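PDB 2CU5: secondary thiamine-phosphate synthase enzyme from Thermus thermophilus, which is of undetermined function but may act as a secondary thiamine-phosphate synthase, as a member of the UPF0047 (YjbQ) family. Local coordinates for residues Val34-Pro39 with Leu94-Glu99; Leu45-Gly50 with Arg107-Phe112. One frame throughout, in Å; residues are numbered along the deposited sequence.

Contact 1 of 2, residues Val34-Pro39 with Leu94-Glu99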
ATOM      1  N   VAL A  34       2.406 -14.573  -6.365  1.00 16.59           N
ATOM      2  CA  VAL A  34       3.753 -14.099  -6.649  1.00 18.37           C
ATOM      3  C   VAL A  34       4.018 -12.857  -5.803  1.00 17.69           C
ATOM      4  O   VAL A  34       3.215 -11.923  -5.794  1.00 17.28           O
ATOM      5  CB  VAL A  34       3.908 -13.715  -8.141  1.00 20.04           C
ATOM      6  CG1 VAL A  34       5.290 -13.137  -8.389  1.00 21.82           C
ATOM      7  CG2 VAL A  34       3.671 -14.940  -9.028  1.00 20.17           C
ATOM      8  N   TYR A  35       5.139 -12.856  -5.092  1.00 16.71           N
ATOM      9  CA  TYR A  35       5.515 -11.725  -4.248  1.00 16.95           C
ATOM     10  C   TYR A  35       6.568 -10.878  -4.962  1.00 17.63           C
ATOM     11  O   TYR A  35       7.515 -11.416  -5.542  1.00 16.71           O
ATOM     12  CB  TYR A  35       6.072 -12.239  -2.914  1.00 17.79           C
ATOM     13  CG  TYR A  35       6.681 -11.177  -2.026  1.00 17.56           C
ATOM     14  CD1 TYR A  35       5.882 -10.244  -1.365  1.00 18.21           C
ATOM     15  CD2 TYR A  35       8.062 -11.103  -1.851  1.00 18.81           C
ATOM     16  CE1 TYR A  35       6.452  -9.256  -0.547  1.00 17.50           C
ATOM     17  CE2 TYR A  35       8.638 -10.124  -1.036  1.00 18.98           C
ATOM     18  CZ  TYR A  35       7.828  -9.206  -0.389  1.00 18.42           C
ATOM     19  OH  TYR A  35       8.406  -8.250   0.418  1.00 14.68           O
ATOM     20  N   LEU A  36       6.387  -9.556  -4.930  1.00 15.65           N
ATOM     21  CA  LEU A  36       7.320  -8.617  -5.551  1.00 16.71           C
ATOM     22  C   LEU A  36       7.742  -7.583  -4.517  1.00 15.58           C
ATOM     23  O   LEU A  36       6.916  -7.109  -3.732  1.00 16.32           O
ATOM     24  CB  LEU A  36       6.671  -7.899  -6.734  1.00 17.47           C
ATOM     25  CG  LEU A  36       6.165  -8.733  -7.911  1.00 18.58           C
ATOM     26  CD1 LEU A  36       5.596  -7.791  -8.951  1.00 16.95           C
ATOM     27  CD2 LEU A  36       7.306  -9.565  -8.508  1.00 17.85           C
ATOM     28  N   PHE A  37       9.020  -7.217  -4.534  1.00 13.67           N
ATOM     29  CA  PHE A  37       9.546  -6.251  -3.572  1.00 15.55           C
ATOM     30  C   PHE A  37      10.700  -5.430  -4.145  1.00 14.70           C
ATOM     31  O   PHE A  37      11.539  -5.954  -4.877  1.00 15.01           O
ATOM     32  CB  PHE A  37      10.027  -7.018  -2.327  1.00 14.16           C
ATOM     33  CG  PHE A  37      10.581  -6.147  -1.222  1.00 14.83           C
ATOM     34  CD1 PHE A  37       9.735  -5.373  -0.428  1.00 13.71           C
ATOM     35  CD2 PHE A  37      11.948  -6.136  -0.951  1.00 13.95           C
ATOM     36  CE1 PHE A  37      10.242  -4.606   0.622  1.00 16.38           C
ATOM     37  CE2 PHE A  37      12.468  -5.374   0.096  1.00 15.61           C
ATOM     38  CZ  PHE A  37      11.613  -4.605   0.889  1.00 17.06           C
ATOM     39  N   VAL A  38      10.730  -4.136  -3.841  1.00 15.37           N
ATOM     40  CA  VAL A  38      11.855  -3.309  -4.266  1.00 15.66           C
ATOM     41  C   VAL A  38      12.591  -2.952  -2.976  1.00 15.34           C
ATOM     42  O   VAL A  38      12.014  -2.371  -2.055  1.00 16.06           O
ATOM     43  CB  VAL A  38      11.437  -1.996  -5.012  1.00 14.80           C
ATOM     44  CG1 VAL A  38      11.049  -2.314  -6.443  1.00 18.69           C
ATOM     45  CG2 VAL A  38      10.296  -1.304  -4.283  1.00 15.97           C
ATOM     46  N   PRO A  39      13.870  -3.336  -2.874  1.00 16.62           N
ATOM     47  CA  PRO A  39      14.656  -3.041  -1.675  1.00 17.59           C
ATOM     48  C   PRO A  39      15.199  -1.622  -1.762  1.00 16.52           C
ATOM     49  O   PRO A  39      16.389  -1.391  -1.561  1.00 18.56           O
ATOM     50  CB  PRO A  39      15.756  -4.087  -1.737  1.00 17.91           C
ATOM     51  CG  PRO A  39      16.034  -4.139  -3.223  1.00 18.58           C
ATOM     52  CD  PRO A  39      14.643  -4.159  -3.823  1.00 17.61           C
ATOM     53  N   LEU A  94       4.192  -5.963  -3.762  1.00 16.86           N
ATOM     54  CA  LEU A  94       2.954  -6.368  -4.403  1.00 15.38           C
ATOM     55  C   LEU A  94       2.807  -7.862  -4.213  1.00 15.94           C
ATOM     56  O   LEU A  94       3.787  -8.558  -3.984  1.00 16.42           O
ATOM     57  CB  LEU A  94       2.993  -6.069  -5.903  1.00 15.63           C
ATOM     58  CG  LEU A  94       2.953  -4.608  -6.354  1.00 16.95           C
ATOM     59  CD1 LEU A  94       3.116  -4.532  -7.859  1.00 16.93           C
ATOM     60  CD2 LEU A  94       1.630  -3.992  -5.908  1.00 15.80           C
ATOM     61  N   LEU A  95       1.574  -8.339  -4.302  1.00 16.29           N
ATOM     62  CA  LEU A  95       1.280  -9.760  -4.182  1.00 15.84           C
ATOM     63  C   LEU A  95       0.259  -9.974  -5.285  1.00 14.83           C
ATOM     64  O   LEU A  95      -0.825  -9.391  -5.254  1.00 15.81           O
ATOM     65  CB  LEU A  95       0.687 -10.074  -2.813  1.00 14.66           C
ATOM     66  CG  LEU A  95       0.448 -11.561  -2.535  1.00 16.38           C
ATOM     67  CD1 LEU A  95       1.762 -12.322  -2.655  1.00 16.61           C
ATOM     68  CD2 LEU A  95      -0.161 -11.731  -1.148  1.00 17.48           C
ATOM     69  N   LEU A  96       0.617 -10.792  -6.270  1.00 12.42           N
ATOM     70  CA  LEU A  96      -0.255 -11.022  -7.414  1.00 14.51           C
ATOM     71  C   LEU A  96      -0.445 -12.496  -7.756  1.00 16.20           C
ATOM     72  O   LEU A  96       0.387 -13.337  -7.419  1.00 16.90           O
ATOM     73  CB  LEU A  96       0.324 -10.302  -8.634  1.00 15.85           C
ATOM     74  CG  LEU A  96       0.585  -8.798  -8.468  1.00 16.10           C
ATOM     75  CD1 LEU A  96       1.621  -8.326  -9.474  1.00 16.90           C
ATOM     76  CD2 LEU A  96      -0.728  -8.039  -8.630  1.00 16.27           C
ATOM     77  N   LEU A  97      -1.548 -12.782  -8.438  1.00 17.00           N
ATOM     78  CA  LEU A  97      -1.888 -14.137  -8.869  1.00 19.16           C
ATOM     79  C   LEU A  97      -1.251 -14.424 -10.221  1.00 19.95           C
ATOM     80  O   LEU A  97      -1.202 -13.553 -11.091  1.00 19.72           O
ATOM     81  CB  LEU A  97      -3.401 -14.279  -9.022  1.00 20.02           C
ATOM     82  CG  LEU A  97      -4.274 -14.122  -7.783  1.00 24.31           C
ATOM     83  CD1 LEU A  97      -5.733 -13.942  -8.197  1.00 23.41           C
ATOM     84  CD2 LEU A  97      -4.103 -15.334  -6.900  1.00 24.43           C
ATOM     85  N   ALA A  98      -0.771 -15.650 -10.394  1.00 19.05           N
ATOM     86  CA  ALA A  98      -0.165 -16.061 -11.648  1.00 20.48           C
ATOM     87  C   ALA A  98      -0.739 -17.415 -12.043  1.00 21.18           C
ATOM     88  O   ALA A  98      -1.064 -18.236 -11.188  1.00 20.83           O
ATOM     89  CB  ALA A  98       1.353 -16.159 -11.503  1.00 19.86           C
ATOM     90  N   GLU A  99      -0.881 -17.634 -13.342  1.00 21.93           N
ATOM     91  CA  GLU A  99      -1.390 -18.900 -13.841  1.00 24.05           C
ATOM     92  C   GLU A  99      -0.495 -19.345 -14.983  1.00 23.44           C
ATOM     93  O   GLU A  99      -0.430 -18.693 -16.025  1.00 20.32           O
ATOM     94  CB  GLU A  99      -2.827 -18.748 -14.331  1.00 28.52           C
ATOM     95  CG  GLU A  99      -3.416 -20.028 -14.905  1.00 35.55           C
ATOM     96  CD  GLU A  99      -4.871 -19.871 -15.298  1.00 39.97           C
ATOM     97  OE1 GLU A  99      -5.714 -19.675 -14.396  1.00 42.97           O
ATOM     98  OE2 GLU A  99      -5.174 -19.938 -16.510  1.00 44.05           O
TER

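Contact 2 of 2, residues Leu45-Gly50 with Arg107-Phe112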
ATOM      1  N   LEU A  45       6.298   0.222  -6.248  1.00 17.86           N
ATOM      2  CA  LEU A  45       5.663  -0.768  -7.112  1.00 17.17           C
ATOM      3  C   LEU A  45       4.169  -0.507  -7.077  1.00 17.26           C
ATOM      4  O   LEU A  45       3.598  -0.285  -6.012  1.00 15.58           O
ATOM      5  CB  LEU A  45       5.933  -2.188  -6.612  1.00 16.06           C
ATOM      6  CG  LEU A  45       7.356  -2.719  -6.763  1.00 14.51           C
ATOM      7  CD1 LEU A  45       7.482  -4.048  -6.032  1.00 15.69           C
ATOM      8  CD2 LEU A  45       7.691  -2.864  -8.248  1.00 16.32           C
ATOM      9  N   THR A  46       3.534  -0.541  -8.241  1.00 16.37           N
ATOM     10  CA  THR A  46       2.106  -0.296  -8.306  1.00 16.14           C
ATOM     11  C   THR A  46       1.503  -1.034  -9.486  1.00 14.98           C
ATOM     12  O   THR A  46       2.207  -1.425 -10.425  1.00 15.34           O
ATOM     13  CB  THR A  46       1.808   1.224  -8.468  1.00 16.19           C
ATOM     14  OG1 THR A  46       0.396   1.454  -8.396  1.00 17.46           O
ATOM     15  CG2 THR A  46       2.314   1.729  -9.808  1.00 17.49           C
ATOM     16  N   VAL A  47       0.196  -1.248  -9.414  1.00 14.39           N
ATOM     17  CA  VAL A  47      -0.533  -1.880 -10.500  1.00 14.49           C
ATOM     18  C   VAL A  47      -1.443  -0.780 -11.034  1.00 15.19           C
ATOM     19  O   VAL A  47      -2.300  -0.273 -10.310  1.00 15.93           O
ATOM     20  CB  VAL A  47      -1.405  -3.058 -10.015  1.00 13.78           C
ATOM     21  CG1 VAL A  47      -2.245  -3.570 -11.172  1.00 14.26           C
ATOM     22  CG2 VAL A  47      -0.522  -4.183  -9.462  1.00 15.03           C
ATOM     23  N   GLN A  48      -1.249  -0.398 -12.289  1.00 15.41           N
ATOM     24  CA  GLN A  48      -2.053   0.658 -12.884  1.00 17.59           C
ATOM     25  C   GLN A  48      -2.265   0.468 -14.377  1.00 18.42           C
ATOM     26  O   GLN A  48      -1.901  -0.563 -14.939  1.00 19.00           O
ATOM     27  CB  GLN A  48      -1.413   2.022 -12.606  1.00 15.96           C
ATOM     28  CG  GLN A  48      -2.063   2.768 -11.448  1.00 16.23           C
ATOM     29  CD  GLN A  48      -3.532   3.035 -11.710  1.00 13.78           C
ATOM     30  OE1 GLN A  48      -3.908   3.447 -12.807  1.00 17.19           O
ATOM     31  NE2 GLN A  48      -4.368   2.812 -10.705  1.00 17.13           N
ATOM     32  N   GLU A  49      -2.857   1.467 -15.023  1.00 19.11           N
ATOM     33  CA  GLU A  49      -3.135   1.375 -16.448  1.00 18.79           C
ATOM     34  C   GLU A  49      -2.007   1.883 -17.338  1.00 19.77           C
ATOM     35  O   GLU A  49      -1.472   2.974 -17.124  1.00 19.31           O
ATOM     36  CB  GLU A  49      -4.415   2.144 -16.786  1.00 18.46           C
ATOM     37  CG  GLU A  49      -4.933   1.830 -18.177  1.00 19.85           C
ATOM     38  CD  GLU A  49      -6.016   2.774 -18.641  1.00 20.93           C
ATOM     39  OE1 GLU A  49      -6.908   3.119 -17.837  1.00 19.03           O
ATOM     40  OE2 GLU A  49      -5.977   3.160 -19.824  1.00 23.79           O
ATOM     41  N   GLY A  50      -1.659   1.086 -18.342  1.00 18.91           N
ATOM     42  CA  GLY A  50      -0.617   1.477 -19.271  1.00 20.52           C
ATOM     43  C   GLY A  50      -1.166   1.701 -20.670  1.00 21.36           C
ATOM     44  O   GLY A  50      -0.553   2.406 -21.475  1.00 23.19           O
ATOM     45  N   ARG A 107      -8.347  -6.174 -17.207  1.00 22.75           N
ATOM     46  CA  ARG A 107      -8.173  -5.797 -18.601  1.00 25.30           C
ATOM     47  C   ARG A 107      -7.316  -4.550 -18.830  1.00 24.50           C
ATOM     48  O   ARG A 107      -6.714  -4.398 -19.895  1.00 25.24           O
ATOM     49  CB  ARG A 107      -9.546  -5.608 -19.256  1.00 29.07           C
ATOM     50  CG  ARG A 107      -9.472  -5.250 -20.724  1.00 34.02           C
ATOM     51  CD  ARG A 107     -10.823  -4.839 -21.287  1.00 39.26           C
ATOM     52  NE  ARG A 107     -11.787  -5.934 -21.311  1.00 43.45           N
ATOM     53  CZ  ARG A 107     -12.958  -5.874 -21.940  1.00 45.39           C
ATOM     54  NH1 ARG A 107     -13.301  -4.771 -22.594  1.00 46.06           N
ATOM     55  NH2 ARG A 107     -13.787  -6.910 -21.913  1.00 45.57           N
ATOM     56  N   TRP A 108      -7.249  -3.661 -17.843  1.00 22.93           N
ATOM     57  CA  TRP A 108      -6.459  -2.438 -17.995  1.00 22.12           C
ATOM     58  C   TRP A 108      -5.331  -2.304 -16.984  1.00 22.05           C
ATOM     59  O   TRP A 108      -4.904  -1.188 -16.680  1.00 21.47           O
ATOM     60  CB  TRP A 108      -7.364  -1.211 -17.888  1.00 22.09           C
ATOM     61  CG  TRP A 108      -8.508  -1.247 -18.839  1.00 23.51           C
ATOM     62  CD1 TRP A 108      -9.792  -1.620 -18.563  1.00 23.26           C
ATOM     63  CD2 TRP A 108      -8.469  -0.936 -20.235  1.00 23.82           C
ATOM     64  NE1 TRP A 108     -10.557  -1.561 -19.704  1.00 24.87           N
ATOM     65  CE2 TRP A 108      -9.770  -1.144 -20.746  1.00 24.56           C
ATOM     66  CE3 TRP A 108      -7.461  -0.503 -21.105  1.00 23.82           C
ATOM     67  CZ2 TRP A 108     -10.089  -0.934 -22.093  1.00 25.43           C
ATOM     68  CZ3 TRP A 108      -7.780  -0.292 -22.448  1.00 25.61           C
ATOM     69  CH2 TRP A 108      -9.086  -0.509 -22.924  1.00 23.40           C
ATOM     70  N   GLN A 109      -4.843  -3.430 -16.473  1.00 18.73           N
ATOM     71  CA  GLN A 109      -3.772  -3.405 -15.482  1.00 18.43           C
ATOM     72  C   GLN A 109      -2.430  -3.917 -15.981  1.00 18.10           C
ATOM     73  O   GLN A 109      -2.360  -4.853 -16.777  1.00 17.55           O
ATOM     74  CB  GLN A 109      -4.155  -4.232 -14.250  1.00 15.81           C
ATOM     75  CG  GLN A 109      -5.307  -3.698 -13.418  1.00 17.72           C
ATOM     76  CD  GLN A 109      -5.589  -4.605 -12.233  1.00 18.91           C
ATOM     77  OE1 GLN A 109      -5.708  -5.820 -12.394  1.00 19.38           O
ATOM     78  NE2 GLN A 109      -5.693  -4.024 -11.039  1.00 18.74           N
ATOM     79  N   GLN A 110      -1.369  -3.286 -15.490  1.00 18.36           N
ATOM     80  CA  GLN A 110       0.007  -3.648 -15.803  1.00 18.55           C
ATOM     81  C   GLN A 110       0.813  -3.404 -14.526  1.00 17.68           C
ATOM     82  O   GLN A 110       0.441  -2.558 -13.706  1.00 16.30           O
ATOM     83  CB  GLN A 110       0.555  -2.783 -16.946  1.00 18.37           C
ATOM     84  CG  GLN A 110      -0.033  -3.103 -18.311  1.00 18.07           C
ATOM     85  CD  GLN A 110       0.477  -4.417 -18.880  1.00 21.23           C
ATOM     86  OE1 GLN A 110       1.570  -4.479 -19.438  1.00 20.97           O
ATOM     87  NE2 GLN A 110      -0.309  -5.479 -18.726  1.00 21.60           N
ATOM     88  N   VAL A 111       1.898  -4.150 -14.344  1.00 15.80           N
ATOM     89  CA  VAL A 111       2.735  -3.983 -13.161  1.00 16.49           C
ATOM     90  C   VAL A 111       3.832  -2.973 -13.468  1.00 17.09           C
ATOM     91  O   VAL A 111       4.575  -3.130 -14.438  1.00 15.87           O
ATOM     92  CB  VAL A 111       3.371  -5.324 -12.732  1.00 15.37           C
ATOM     93  CG1 VAL A 111       4.199  -5.134 -11.474  1.00 15.62           C
ATOM     94  CG2 VAL A 111       2.280  -6.348 -12.499  1.00 14.39           C
ATOM     95  N   PHE A 112       3.928  -1.934 -12.640  1.00 16.60           N
ATOM     96  CA  PHE A 112       4.914  -0.881 -12.847  1.00 17.14           C
ATOM     97  C   PHE A 112       5.907  -0.667 -11.723  1.00 16.81           C
ATOM     98  O   PHE A 112       5.576  -0.783 -10.543  1.00 15.16           O
ATOM     99  CB  PHE A 112       4.220   0.468 -13.069  1.00 16.31           C
ATOM    100  CG  PHE A 112       3.471   0.574 -14.356  1.00 15.67           C
ATOM    101  CD1 PHE A 112       4.144   0.795 -15.554  1.00 18.48           C
ATOM    102  CD2 PHE A 112       2.086   0.475 -14.371  1.00 17.37           C
ATOM    103  CE1 PHE A 112       3.442   0.919 -16.757  1.00 17.64           C
ATOM    104  CE2 PHE A 112       1.378   0.595 -15.557  1.00 18.10           C
ATOM    105  CZ  PHE A 112       2.057   0.818 -16.756  1.00 20.12           C
TER
HETATM  106  O   HOH W   1      -4.919  -1.374 -10.756  1.00 23.49           O

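Contact 1 of 2, residues Val34-Pro39 with Leu94-Glu99
Val34 is gripped at both ends by Leu96, its partner in an antiparallel hydrogen-bonded pair. Its N reaches Leu96 O at 2.6 Å, a short bond bent to 144° at the hydrogen, while Leu96 N returns a straighter one to Val34 O, lying in the plane of that carbonyl. Val34 O also takes a CA-H...O contact from Leu95 CA at 3.3 Å. With CG1 anti to the backbone N (chi1 176°), CG2 is the methyl left to meet Ala98, and it packs on Ala98 CB at 3.6 Å. Tyr35 faces Leu95 in the non-hydrogen-bonded pair, and both side chains leave on the face opposite to that of Val34 and Leu36. Contact between the two is light, Tyr35 CB standing 4.3 Å from Leu95 CD1; the phenol runs on to the second subunit, where Tyr35 OH hydrogen-bonds the backbone O of that chain's Leu95. These strands, 32-37 and 93-99, are antiparallel neighbours inside a five-stranded sheet, with strand 120-128 on the other flank of 32-37. Tyr35 and Leu95 reach neighbouring subunits from one face, while the Leu36 face turns mostly to the chain's own interior. On that inner side Leu36 N donates to Leu94 O at 2.9 Å and Leu36 O accepts from Leu94 N at 3.0 Å, both donors tilted nearly 30° out of the carbonyl planes. The side chain of Leu36 slants across to Leu96, touching methyl to methyl, CD1 to CD1, at 4.0 Å, and its CB lies 4.2 Å from Leu94 CB. On this face Leu45 and Val111 pack against both Leu36 and Leu94.

Contact 2 of 2, residues Leu45-Gly50 with Arg107-Phe112
Phe112 lays the rim of its ring along the backbone of Gln48 to Gly50: CE2 comes to 3.5 Å from Gln48 O, and CZ meets Gly50 CA at 3.7 Å, edge-on and in the ring plane. Its CG sits beside the backbone N (chi1 -69°), which carries the ring along the neighbouring strand. Were Phe112 replaced by an alanine, a gap would probably open beside Gln48 O and Gly50 CA, leaving the residues just after strand 43-48 less firmly held. The strands pair antiparallel: Phe112 N gives Thr46 O a 2.9 Å bond, nearly in line with the carbonyl, and Gln110 N reaches Gln48 O at 2.8 Å, more bent. On the opposite face, Val47 CG1 presses against the amide of Gln109, 3.5 Å from NE2. A water joins that NE2 to Val47 O, NE2 also bonds Val38 O of the third subunit, and Gln109 OE1 accepts from Gly106 N. Past the strands, Glu49 runs alongside Trp108, with Glu49 CG 3.9 Å from Trp108 CB. Gln48 OE1 meets His84 ND1 of the third subunit. Backbone bonds and van der Waals contacts of Phe112 and Val47 thus join the segments, while the amides of Gln48 and Gln109 make polar links to the third subunit.

Overall arrangement
Contacts 1 and 2 have centres about 13 Å apart and lie in different antiparallel sheets: contact 1 joins strands 32-37 and 93-99 of the five-stranded one, contact 2 strands 43-48 and 110-115 of a three-stranded one completed by strand 15-18. Their segments alternate along the chain, and each contact pairs one strand from before helices 53-66 and 81-90 with one from after them. The sheets pack together through apolar side chains, with Leu96 CD1 3.7 Å from Val111 CG2 and Val38 CG1 3.7 Å from Leu45 CG. Both contacts also touch the third subunit, tying the interior of each chain to the three-chain assembly.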